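Local atomic coordinates of Exo-beta-1,4-mannosidase (Rhizomucor miehei, PDB entry 4LYP), a protein that hydrolyses terminal beta-linked mannose from the non-reducing ends of beta-mannosides and can also carry out transglycosylation. Residues I375-F389 / I433-L447. Residues are numbered along the deposited sequence; the frame is centred on the assembly and turned at random.
Sequences IVSLASNRSFSGSNF and IKDYNANLLKVQKEL. With GAI (guanidine), chain D.
V376 packs as a knob among Y436, N439, L440 and V443. Its CG2 meets the edge of the Y436 ring, 3.8 Å from Y436 CD1, and also touches N439 CB. Its CG1 lies against V443 CG2. With CG anti to the backbone N (chi1 163°), the ring of Y436 is carried past V376 and its hydroxyl end comes close to S387. The phenol end is buried there. Y436 OH hydrogen-bonds S387 OG at 2.7 Å, and either hydroxyl could be the donor. I375 CG2 presses on the same oxygen at 3.4 Å, near the ring plane, and G386 CA lies close by. L440 spans two elements: CD1 reaches A379 CB at 3.9 Å, and CD2 reaches G386 CA.

At one end of the contact, I433 CD1 sits over the face of the F389 ring in a CH-pi contact, 3.9 Å from the ring centroid. At the other end, S380 OG donates a hydrogen bond to V376 O at 2.8 Å, while V443 CG2 rests against this hydroxyl. V376 O also accepts S380 N, from the opposite face of its carbonyl plane. Helix 362-380 then ends in a Schellman motif with R382 at C-prime. L447 CD2 packs on R382 CG. R382 NE lies 2.9 Å from N1 of a bound guanidine, which sits at the edge of the R382 side-chain plane. R382 NH1 forms a salt bridge with D44.

Here two neighbouring helices of the TIM barrel pack on each other, and the second also packs on a barrel strand. Segments 375-380 and 433-447 run nearly parallel, at 8°, with axes 9.7 Å apart at closest approach. Segment 433-447 is roughly antiparallel to strand 386-389, part of strand 386-394 between strands 53-61 and 333-338. F372 of helix 362-380 stacks on Y436.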
# COMPACT_ATOMS: atom_id res chain seq x y z
N ILE A 375 0.51 6.75 17.69
CA ILE A 375 0.69 7.62 16.56
C ILE A 375 0.11 9.01 16.83
O ILE A 375 0.72 10.03 16.48
CB ILE A 375 0.09 7.02 15.28
CG1 ILE A 375 0.90 5.79 14.85
CG2 ILE A 375 0.09 8.06 14.15
CD1 ILE A 375 0.18 4.92 13.85
N VAL A 376 -1.05 9.09 17.48
CA VAL A 376 -1.63 10.40 17.77
C VAL A 376 -0.64 11.17 18.67
O VAL A 376 -0.46 12.39 18.45
CB VAL A 376 -3.04 10.21 18.48
CG1 VAL A 376 -3.51 11.53 19.06
CG2 VAL A 376 -4.03 9.71 17.40
N SER A 377 -0.07 10.52 19.67
CA SER A 377 0.84 11.20 20.58
C SER A 377 2.10 11.63 19.83
O SER A 377 2.58 12.81 19.92
CB SER A 377 1.17 10.24 21.75
OG SER A 377 2.02 10.93 22.62
N LEU A 378 2.69 10.76 18.97
CA LEU A 378 3.87 11.12 18.18
C LEU A 378 3.56 12.26 17.18
O LEU A 378 4.38 13.17 16.95
CB LEU A 378 4.47 9.95 17.41
CG LEU A 378 5.08 8.85 18.34
CD1 LEU A 378 5.23 7.58 17.54
CD2 LEU A 378 6.44 9.36 18.78
N ALA A 379 2.39 12.22 16.56
CA ALA A 379 2.00 13.26 15.61
C ALA A 379 1.85 14.61 16.27
O ALA A 379 2.09 15.63 15.67
CB ALA A 379 0.66 12.85 14.98
N SER A 380 1.47 14.60 17.54
CA SER A 380 1.30 15.82 18.35
C SER A 380 2.59 16.54 18.52
O SER A 380 2.54 17.76 18.69
CB SER A 380 0.67 15.50 19.72
OG SER A 380 -0.67 14.95 19.54
N ASN A 381 3.71 15.83 18.52
CA ASN A 381 5.02 16.47 18.57
C ASN A 381 5.65 16.55 17.18
O ASN A 381 6.85 16.86 17.03
CB ASN A 381 5.93 15.69 19.55
CG ASN A 381 7.04 16.55 20.15
OD1 ASN A 381 6.94 17.78 20.21
ND2 ASN A 381 8.12 15.91 20.59
N ARG A 382 4.89 16.29 16.13
CA ARG A 382 5.41 16.39 14.76
C ARG A 382 6.59 15.38 14.52
O ARG A 382 7.50 15.67 13.76
CB ARG A 382 5.69 17.83 14.27
CG ARG A 382 4.45 18.71 14.31
CD ARG A 382 4.77 20.11 13.82
NE ARG A 382 4.99 20.10 12.33
CZ ARG A 382 5.99 20.72 11.69
NH1 ARG A 382 7.02 21.31 12.35
NH2 ARG A 382 5.99 20.72 10.34
N SER A 383 6.41 14.16 15.02
CA SER A 383 7.39 13.09 14.83
C SER A 383 6.83 11.94 13.99
O SER A 383 7.51 10.96 13.80
CB SER A 383 7.86 12.55 16.20
OG SER A 383 8.46 13.64 16.88
N PHE A 384 5.57 12.01 13.58
CA PHE A 384 4.93 10.95 12.80
C PHE A 384 3.80 11.61 12.08
O PHE A 384 3.17 12.51 12.61
CB PHE A 384 4.38 9.81 13.72
CG PHE A 384 4.73 8.41 13.24
CD1 PHE A 384 3.87 7.80 12.32
CD2 PHE A 384 5.89 7.79 13.60
CE1 PHE A 384 4.15 6.55 11.86
CE2 PHE A 384 6.21 6.54 13.12
CZ PHE A 384 5.33 5.93 12.22
N SER A 385 3.51 11.15 10.87
CA SER A 385 2.52 11.83 10.06
C SER A 385 1.20 11.08 9.88
O SER A 385 0.27 11.67 9.39
CB SER A 385 3.06 12.25 8.70
OG SER A 385 3.93 13.36 8.81
N GLY A 386 1.13 9.83 10.30
CA GLY A 386 -0.11 9.04 10.24
C GLY A 386 0.21 7.64 9.73
O GLY A 386 1.30 7.12 9.89
N SER A 387 -0.85 6.99 9.19
CA SER A 387 -0.77 5.56 8.93
C SER A 387 -1.83 5.16 7.89
O SER A 387 -2.83 5.88 7.67
CB SER A 387 -0.99 4.74 10.22
OG SER A 387 -2.25 5.05 10.80
N ASN A 388 -1.62 3.97 7.32
CA ASN A 388 -2.60 3.36 6.41
C ASN A 388 -2.74 1.92 6.87
O ASN A 388 -1.84 1.08 6.64
CB ASN A 388 -2.19 3.38 4.94
CG ASN A 388 -1.89 4.74 4.42
OD1 ASN A 388 -0.88 5.35 4.77
ND2 ASN A 388 -2.76 5.24 3.52
N PHE A 389 -3.84 1.55 7.56
CA PHE A 389 -4.02 0.15 7.94
C PHE A 389 -4.16 -0.70 6.67
O PHE A 389 -4.63 -0.24 5.62
CB PHE A 389 -5.23 -0.02 8.88
CG PHE A 389 -6.55 0.28 8.24
CD1 PHE A 389 -7.29 -0.74 7.62
CD2 PHE A 389 -7.12 1.54 8.25
CE1 PHE A 389 -8.50 -0.50 6.97
CE2 PHE A 389 -8.32 1.81 7.64
CZ PHE A 389 -9.03 0.79 7.04
N ILE A 433 -10.94 2.69 14.09
CA ILE A 433 -10.37 3.46 12.99
C ILE A 433 -11.01 4.83 12.91
O ILE A 433 -10.31 5.87 12.77
CB ILE A 433 -10.51 2.68 11.68
CG1 ILE A 433 -9.69 1.39 11.73
CG2 ILE A 433 -10.12 3.56 10.50
CD1 ILE A 433 -10.14 0.37 10.72
N LYS A 434 -12.33 4.91 13.02
CA LYS A 434 -13.05 6.19 12.95
C LYS A 434 -12.59 7.10 14.08
O LYS A 434 -12.33 8.31 13.81
CB LYS A 434 -14.55 5.90 12.98
CG LYS A 434 -15.39 7.18 12.89
CD LYS A 434 -16.89 6.85 12.98
CE LYS A 434 -17.75 8.16 12.89
NZ LYS A 434 -19.17 7.72 12.92
N ASP A 435 -12.47 6.57 15.27
CA ASP A 435 -12.06 7.39 16.38
C ASP A 435 -10.63 7.87 16.26
O ASP A 435 -10.31 9.03 16.54
CB ASP A 435 -12.30 6.61 17.69
CG ASP A 435 -13.92 6.49 18.03
OD1 ASP A 435 -14.75 7.15 17.34
OD2 ASP A 435 -14.26 5.73 18.90
N TYR A 436 -9.73 7.01 15.74
CA TYR A 436 -8.39 7.41 15.44
C TYR A 436 -8.30 8.56 14.44
O TYR A 436 -7.61 9.55 14.63
CB TYR A 436 -7.56 6.22 14.91
CG TYR A 436 -6.27 6.64 14.19
CD1 TYR A 436 -5.21 7.19 14.88
CD2 TYR A 436 -6.13 6.35 12.85
CE1 TYR A 436 -4.03 7.43 14.24
CE2 TYR A 436 -4.96 6.61 12.20
CZ TYR A 436 -3.87 7.10 12.93
OH TYR A 436 -2.64 7.32 12.30
N ASN A 437 -9.07 8.41 13.35
CA ASN A 437 -9.05 9.44 12.33
C ASN A 437 -9.55 10.76 12.91
O ASN A 437 -8.99 11.82 12.59
CB ASN A 437 -9.83 8.98 11.11
CG ASN A 437 -9.13 7.87 10.35
OD1 ASN A 437 -7.92 7.77 10.34
ND2 ASN A 437 -9.93 7.04 9.66
N ALA A 438 -10.61 10.70 13.74
CA ALA A 438 -11.08 11.93 14.42
C ALA A 438 -9.96 12.50 15.31
O ALA A 438 -9.75 13.75 15.30
CB ALA A 438 -12.33 11.62 15.20
N ASN A 439 -9.25 11.66 16.05
CA ASN A 439 -8.20 12.14 16.91
C ASN A 439 -7.04 12.76 16.11
O ASN A 439 -6.49 13.80 16.50
CB ASN A 439 -7.66 11.00 17.76
CG ASN A 439 -8.62 10.52 18.81
OD1 ASN A 439 -9.59 11.24 19.18
ND2 ASN A 439 -8.42 9.26 19.26
N LEU A 440 -6.69 12.17 14.97
CA LEU A 440 -5.57 12.67 14.18
C LEU A 440 -5.99 13.96 13.50
O LEU A 440 -5.17 14.90 13.41
CB LEU A 440 -5.20 11.64 13.14
CG LEU A 440 -3.79 11.78 12.59
CD1 LEU A 440 -2.72 11.50 13.67
CD2 LEU A 440 -3.56 10.77 11.45
N LEU A 441 -7.25 14.08 13.06
CA LEU A 441 -7.69 15.37 12.50
C LEU A 441 -7.70 16.47 13.57
O LEU A 441 -7.29 17.63 13.25
CB LEU A 441 -9.09 15.23 11.87
CG LEU A 441 -9.66 16.50 11.25
CD1 LEU A 441 -8.71 17.05 10.20
CD2 LEU A 441 -11.05 16.14 10.68
N LYS A 442 -8.09 16.16 14.80
CA LYS A 442 -8.00 17.13 15.85
C LYS A 442 -6.55 17.63 16.05
O LYS A 442 -6.30 18.82 16.20
CB LYS A 442 -8.58 16.57 17.15
CG LYS A 442 -8.56 17.55 18.31
CD LYS A 442 -9.16 16.93 19.56
CE LYS A 442 -9.28 17.91 20.73
NZ LYS A 442 -10.72 18.34 20.96
N VAL A 443 -5.61 16.73 16.01
CA VAL A 443 -4.20 17.07 16.10
C VAL A 443 -3.82 17.97 14.95
O VAL A 443 -3.13 19.00 15.11
CB VAL A 443 -3.26 15.85 16.23
CG1 VAL A 443 -1.82 16.27 16.11
CG2 VAL A 443 -3.51 15.11 17.54
N GLN A 444 -4.23 17.60 13.74
CA GLN A 444 -3.89 18.41 12.55
C GLN A 444 -4.37 19.89 12.77
O GLN A 444 -3.63 20.82 12.46
CB GLN A 444 -4.53 17.87 11.28
CG GLN A 444 -4.09 18.63 10.04
CD GLN A 444 -4.88 18.19 8.83
OE1 GLN A 444 -4.77 17.03 8.36
NE2 GLN A 444 -5.77 19.05 8.39
N LYS A 445 -5.59 20.04 13.27
CA LYS A 445 -6.12 21.38 13.55
C LYS A 445 -5.32 22.10 14.61
O LYS A 445 -4.98 23.25 14.39
CB LYS A 445 -7.60 21.28 13.88
CG LYS A 445 -8.46 20.84 12.68
CD LYS A 445 -9.95 20.70 13.00
CE LYS A 445 -10.76 20.11 11.80
NZ LYS A 445 -12.16 19.57 12.04
N GLU A 446 -4.94 21.43 15.69
CA GLU A 446 -4.08 22.09 16.70
C GLU A 446 -2.79 22.56 16.06
O GLU A 446 -2.31 23.69 16.33
CB GLU A 446 -3.75 21.14 17.83
CG GLU A 446 -4.87 20.74 18.72
CD GLU A 446 -5.64 21.87 19.31
OE1 GLU A 446 -5.01 22.92 19.60
OE2 GLU A 446 -6.92 21.65 19.45
N LEU A 447 -2.17 21.74 15.20
CA LEU A 447 -0.92 22.09 14.54
C LEU A 447 -1.08 23.19 13.55
O LEU A 447 -0.06 23.76 13.12
CB LEU A 447 -0.30 20.82 13.89
CG LEU A 447 0.05 19.69 14.82
CD1 LEU A 447 0.55 18.49 13.99
CD2 LEU A 447 1.14 20.13 15.83
C GAI D . 2.50 17.80 10.70
N1 GAI D . 2.63 19.24 10.91
N2 GAI D . 3.37 16.66 10.80
N3 GAI D . 1.38 17.39 10.22